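Local coordinates for protein unsaturated glucuronyl hydrolase (Streptococcus agalactiae, PDB 2ZZR) that hydrolyses unsaturated hyaluronan, chondroitin and heparin disaccharides, releasing the unsaturated uronic acid in the manner of glycoside hydrolase family 88, at residues Q236-Q248 with Y289-D303. Sequence-based numbering, arbitrary orientation. Where two conformers were deposited one is given.
With SO4 (sulfate ion), chain C.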
# COMPACT_ATOMS: atom_id res chain seq x y z
N GLN A 236 -9.28 -13.79 0.09
CA GLN A 236 -9.92 -12.48 -0.02
C GLN A 236 -10.56 -12.20 -1.38
O GLN A 236 -11.34 -11.25 -1.52
CB GLN A 236 -8.96 -11.35 0.39
CG GLN A 236 -8.73 -11.28 1.90
CD GLN A 236 -8.14 -9.96 2.37
OE1 GLN A 236 -8.72 -8.89 2.17
NE2 GLN A 236 -6.99 -10.04 3.03
N GLY A 237 -10.27 -13.04 -2.37
CA GLY A 237 -10.89 -12.91 -3.69
C GLY A 237 -12.23 -13.62 -3.75
O GLY A 237 -12.58 -14.37 -2.84
N TYR A 238 -12.98 -13.39 -4.83
CA TYR A 238 -14.31 -13.97 -5.00
C TYR A 238 -14.30 -15.50 -4.99
O TYR A 238 -15.08 -16.13 -4.28
CB TYR A 238 -14.95 -13.45 -6.30
CG TYR A 238 -16.36 -13.94 -6.54
CD1 TYR A 238 -17.43 -13.43 -5.80
CD2 TYR A 238 -16.63 -14.90 -7.52
CE1 TYR A 238 -18.73 -13.87 -6.02
CE2 TYR A 238 -17.94 -15.35 -7.75
CZ TYR A 238 -18.98 -14.83 -6.99
OH TYR A 238 -20.27 -15.25 -7.21
N SER A 239 -13.40 -16.08 -5.78
CA SER A 239 -13.31 -17.53 -5.92
C SER A 239 -11.85 -17.96 -6.12
O SER A 239 -10.96 -17.11 -6.21
CB SER A 239 -14.17 -18.01 -7.10
OG SER A 239 -13.64 -17.57 -8.34
N ASP A 240 -11.62 -19.27 -6.19
CA ASP A 240 -10.28 -19.82 -6.40
C ASP A 240 -9.71 -19.43 -7.76
O ASP A 240 -8.49 -19.42 -7.94
CB ASP A 240 -10.30 -21.35 -6.30
CG ASP A 240 -10.75 -21.85 -4.94
OD1 ASP A 240 -11.20 -23.01 -4.86
OD2 ASP A 240 -10.66 -21.09 -3.95
N GLU A 241 -10.60 -19.11 -8.70
CA GLU A 241 -10.21 -18.80 -10.07
C GLU A 241 -10.17 -17.29 -10.33
O GLU A 241 -9.85 -16.86 -11.44
CB GLU A 241 -11.17 -19.47 -11.06
CG GLU A 241 -11.06 -21.00 -11.13
CD GLU A 241 -11.57 -21.69 -9.88
OE1 GLU A 241 -12.64 -21.30 -9.37
OE2 GLU A 241 -10.91 -22.64 -9.40
N SER A 242 -10.49 -16.50 -9.30
CA SER A 242 -10.60 -15.05 -9.44
C SER A 242 -9.28 -14.32 -9.16
O SER A 242 -8.23 -14.95 -8.96
CB SER A 242 -11.74 -14.51 -8.57
OG SER A 242 -11.43 -14.59 -7.20
N SER A 243 -9.35 -12.99 -9.14
CA SER A 243 -8.16 -12.15 -9.00
C SER A 243 -8.42 -10.95 -8.08
O SER A 243 -8.85 -9.89 -8.54
CB SER A 243 -7.69 -11.68 -10.38
OG SER A 243 -6.38 -11.15 -10.31
N TRP A 244 -8.16 -11.13 -6.79
CA TRP A 244 -8.37 -10.09 -5.78
C TRP A 244 -7.58 -8.83 -6.14
O TRP A 244 -6.37 -8.88 -6.32
CB TRP A 244 -7.95 -10.63 -4.42
CG TRP A 244 -8.01 -9.66 -3.27
CD1 TRP A 244 -9.06 -8.87 -2.91
CD2 TRP A 244 -6.97 -9.42 -2.32
NE1 TRP A 244 -8.74 -8.14 -1.79
CE2 TRP A 244 -7.46 -8.45 -1.41
CE3 TRP A 244 -5.67 -9.92 -2.14
CZ2 TRP A 244 -6.69 -7.97 -0.34
CZ3 TRP A 244 -4.91 -9.44 -1.08
CH2 TRP A 244 -5.42 -8.48 -0.19
N ALA A 245 -8.28 -7.70 -6.26
CA ALA A 245 -7.68 -6.49 -6.83
C ALA A 245 -6.56 -5.89 -5.99
O ALA A 245 -5.51 -5.52 -6.52
CB ALA A 245 -8.76 -5.43 -7.12
N ARG A 246 -6.78 -5.79 -4.68
CA ARG A 246 -5.77 -5.14 -3.84
C ARG A 246 -4.45 -5.93 -3.75
O ARG A 246 -3.38 -5.33 -3.69
CB ARG A 246 -6.31 -4.79 -2.45
CG ARG A 246 -5.34 -3.91 -1.66
CD ARG A 246 -6.01 -3.20 -0.50
NE ARG A 246 -6.52 -4.13 0.51
CZ ARG A 246 -7.81 -4.39 0.70
NH1 ARG A 246 -8.74 -3.81 -0.05
NH2 ARG A 246 -8.18 -5.24 1.66
N GLY A 247 -4.54 -7.26 -3.79
CA GLY A 247 -3.34 -8.09 -3.82
C GLY A 247 -2.46 -7.77 -5.01
O GLY A 247 -1.24 -7.67 -4.88
N GLN A 248 -3.09 -7.60 -6.17
CA GLN A 248 -2.41 -7.19 -7.39
C GLN A 248 -1.72 -5.84 -7.17
O GLN A 248 -0.56 -5.66 -7.54
CB GLN A 248 -3.40 -7.13 -8.56
CG GLN A 248 -2.76 -7.10 -9.95
CD GLN A 248 -2.01 -8.39 -10.32
OE1 GLN A 248 -1.14 -8.39 -11.19
NE2 GLN A 248 -2.36 -9.50 -9.67
N TYR A 289 -12.72 -3.03 -9.95
CA TYR A 289 -13.70 -3.74 -9.13
C TYR A 289 -12.92 -4.46 -8.04
O TYR A 289 -11.71 -4.65 -8.17
CB TYR A 289 -14.53 -4.71 -9.99
CG TYR A 289 -15.67 -4.04 -10.72
CD1 TYR A 289 -16.98 -4.12 -10.24
CD2 TYR A 289 -15.44 -3.30 -11.88
CE1 TYR A 289 -18.03 -3.48 -10.90
CE2 TYR A 289 -16.49 -2.66 -12.55
CZ TYR A 289 -17.78 -2.77 -12.05
OH TYR A 289 -18.83 -2.14 -12.70
N TRP A 290 -13.59 -4.85 -6.96
CA TRP A 290 -12.90 -5.42 -5.80
C TRP A 290 -12.16 -6.71 -6.15
O TRP A 290 -11.14 -7.06 -5.55
CB TRP A 290 -13.87 -5.61 -4.64
CG TRP A 290 -14.83 -6.74 -4.82
CD1 TRP A 290 -16.05 -6.70 -5.44
CD2 TRP A 290 -14.65 -8.09 -4.37
NE1 TRP A 290 -16.64 -7.95 -5.40
CE2 TRP A 290 -15.80 -8.81 -4.75
CE3 TRP A 290 -13.62 -8.75 -3.67
CZ2 TRP A 290 -15.95 -10.17 -4.46
CZ3 TRP A 290 -13.77 -10.10 -3.39
CH2 TRP A 290 -14.93 -10.79 -3.78
N ASP A 291 -12.71 -7.42 -7.13
CA ASP A 291 -12.05 -8.57 -7.73
C ASP A 291 -11.99 -8.32 -9.23
O ASP A 291 -12.99 -7.92 -9.84
CB ASP A 291 -12.81 -9.86 -7.42
CG ASP A 291 -11.99 -11.09 -7.73
OD1 ASP A 291 -11.75 -11.89 -6.80
OD2 ASP A 291 -11.56 -11.24 -8.89
N LEU A 292 -10.82 -8.55 -9.81
CA LEU A 292 -10.57 -8.22 -11.21
C LEU A 292 -11.32 -9.11 -12.21
O LEU A 292 -11.29 -8.84 -13.41
CB LEU A 292 -9.06 -8.21 -11.50
CG LEU A 292 -8.22 -7.15 -10.76
CD1 LEU A 292 -6.72 -7.37 -10.99
CD2 LEU A 292 -8.62 -5.73 -11.17
N ILE A 293 -12.02 -10.13 -11.71
CA ILE A 293 -12.89 -10.93 -12.60
C ILE A 293 -14.16 -10.16 -12.98
O ILE A 293 -14.81 -10.48 -13.98
CB ILE A 293 -13.26 -12.33 -12.02
CG1 ILE A 293 -14.02 -12.22 -10.69
CG2 ILE A 293 -12.01 -13.18 -11.92
CD1 ILE A 293 -14.84 -13.46 -10.34
N PHE A 294 -14.49 -9.14 -12.19
CA PHE A 294 -15.66 -8.32 -12.45
C PHE A 294 -15.33 -7.06 -13.23
O PHE A 294 -14.29 -6.43 -13.02
CB PHE A 294 -16.37 -7.94 -11.14
CG PHE A 294 -16.76 -9.13 -10.30
CD1 PHE A 294 -17.63 -10.10 -10.80
CD2 PHE A 294 -16.26 -9.27 -9.01
CE1 PHE A 294 -17.98 -11.20 -10.02
CE2 PHE A 294 -16.61 -10.36 -8.22
CZ PHE A 294 -17.48 -11.33 -8.73
N THR A 295 -16.23 -6.70 -14.14
CA THR A 295 -16.14 -5.45 -14.87
C THR A 295 -17.53 -4.80 -14.93
O THR A 295 -18.42 -5.18 -14.17
CB THR A 295 -15.49 -5.65 -16.27
OG1 THR A 295 -15.23 -4.37 -16.87
CG2 THR A 295 -16.38 -6.50 -17.19
N ASP A 296 -17.69 -3.82 -15.81
CA ASP A 296 -18.96 -3.10 -15.96
C ASP A 296 -20.14 -4.05 -16.15
O ASP A 296 -20.05 -5.00 -16.93
CB ASP A 296 -18.87 -2.12 -17.13
CG ASP A 296 -17.76 -1.10 -16.95
OD1 ASP A 296 -16.77 -1.16 -17.71
OD2 ASP A 296 -17.87 -0.26 -16.04
N GLY A 297 -21.22 -3.79 -15.43
CA GLY A 297 -22.43 -4.61 -15.53
C GLY A 297 -22.58 -5.70 -14.49
O GLY A 297 -23.66 -6.27 -14.33
N SER A 298 -21.49 -5.98 -13.77
CA SER A 298 -21.47 -7.06 -12.78
C SER A 298 -22.27 -6.75 -11.52
O SER A 298 -22.65 -7.67 -10.78
CB SER A 298 -20.03 -7.41 -12.40
OG SER A 298 -19.40 -6.30 -11.78
N GLY A 299 -22.51 -5.47 -11.26
CA GLY A 299 -23.20 -5.02 -10.05
C GLY A 299 -22.41 -5.24 -8.77
O GLY A 299 -22.95 -5.12 -7.67
N GLN A 300 -21.12 -5.57 -8.91
CA GLN A 300 -20.23 -5.78 -7.78
C GLN A 300 -19.62 -4.45 -7.34
O GLN A 300 -19.51 -3.53 -8.14
CB GLN A 300 -19.14 -6.78 -8.14
CG GLN A 300 -19.64 -8.20 -8.36
CD GLN A 300 -19.91 -8.96 -7.07
OE1 GLN A 300 -19.44 -8.59 -6.00
NE2 GLN A 300 -20.68 -10.04 -7.18
N PRO A 301 -19.22 -4.34 -6.05
CA PRO A 301 -18.64 -3.07 -5.62
C PRO A 301 -17.22 -2.88 -6.14
O PRO A 301 -16.53 -3.86 -6.46
CB PRO A 301 -18.65 -3.19 -4.09
CG PRO A 301 -18.57 -4.65 -3.82
CD PRO A 301 -19.31 -5.32 -4.95
N ARG A 302 -16.78 -1.63 -6.23
CA ARG A 302 -15.40 -1.34 -6.58
C ARG A 302 -14.53 -1.51 -5.36
O ARG A 302 -15.03 -1.58 -4.23
CB ARG A 302 -15.26 0.10 -7.10
CG ARG A 302 -16.24 0.50 -8.20
CD ARG A 302 -16.23 -0.49 -9.35
NE ARG A 302 -17.11 -0.06 -10.44
CZ ARG A 302 -16.72 0.66 -11.49
NH1 ARG A 302 -15.45 1.05 -11.62
NH2 ARG A 302 -17.61 1.00 -12.42
N ASP A 303 -13.22 -1.62 -5.57
CA ASP A 303 -12.27 -1.38 -4.50
C ASP A 303 -11.33 -0.27 -4.93
O ASP A 303 -10.30 -0.51 -5.55
CB ASP A 303 -11.48 -2.63 -4.11
CG ASP A 303 -10.49 -2.35 -2.98
OD1 ASP A 303 -9.50 -3.09 -2.86
OD2 ASP A 303 -10.71 -1.37 -2.22
S SO4 C . -22.22 -1.99 -12.36
O1 SO4 C . -21.91 -1.57 -13.73
O2 SO4 C . -21.24 -2.98 -11.92
O3 SO4 C . -22.19 -0.85 -11.46
O4 SO4 C . -23.55 -2.60 -12.33
O HOH W 1 -9.62 -5.65 -3.67
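With chi1 at -166°, the carboxylate of D291 extends away from its own backbone N and enters the loop 238-243; Y238, likewise extended about chi1, presents one face of its ring to F294 CZ. D291 OD1 receives Y238 N at 2.8 Å, almost straight (171°), on its anti side but tilted out of the carboxylate plane, and lies 2.7 Å from S242 OG, whose proton could instead serve S239 O. D291 OD2 takes S243 N at 2.8 Å from the syn side, and its anti lone pair takes I293 N, two residues on, closing an Asx turn. Around this buried acid the F294 edge meets the Y238 face in a T-shaped pair, centroids 5.0 Å apart, while I293 CD1 packs on Y238 CD2. W244 and D291 form a single beta bridge, carried by L292 N to S243 O and A245 N to W290 O (3.0 Å), joining the lead-in to helix 245-262 to the loop before helix 304-318 in the helical barrel of this family. R246, probably a substrate-binding residue, reaches D303 OD1 with NH1 at 3.0 Å: a salt bridge, weak as a hydrogen bond, its N-H...O angle only 123°. V362 O also receives R246 NH1, and D303 OD2 bonds S305 OG. A water accepts from R246 N and donates to W290 O and D303 OD1.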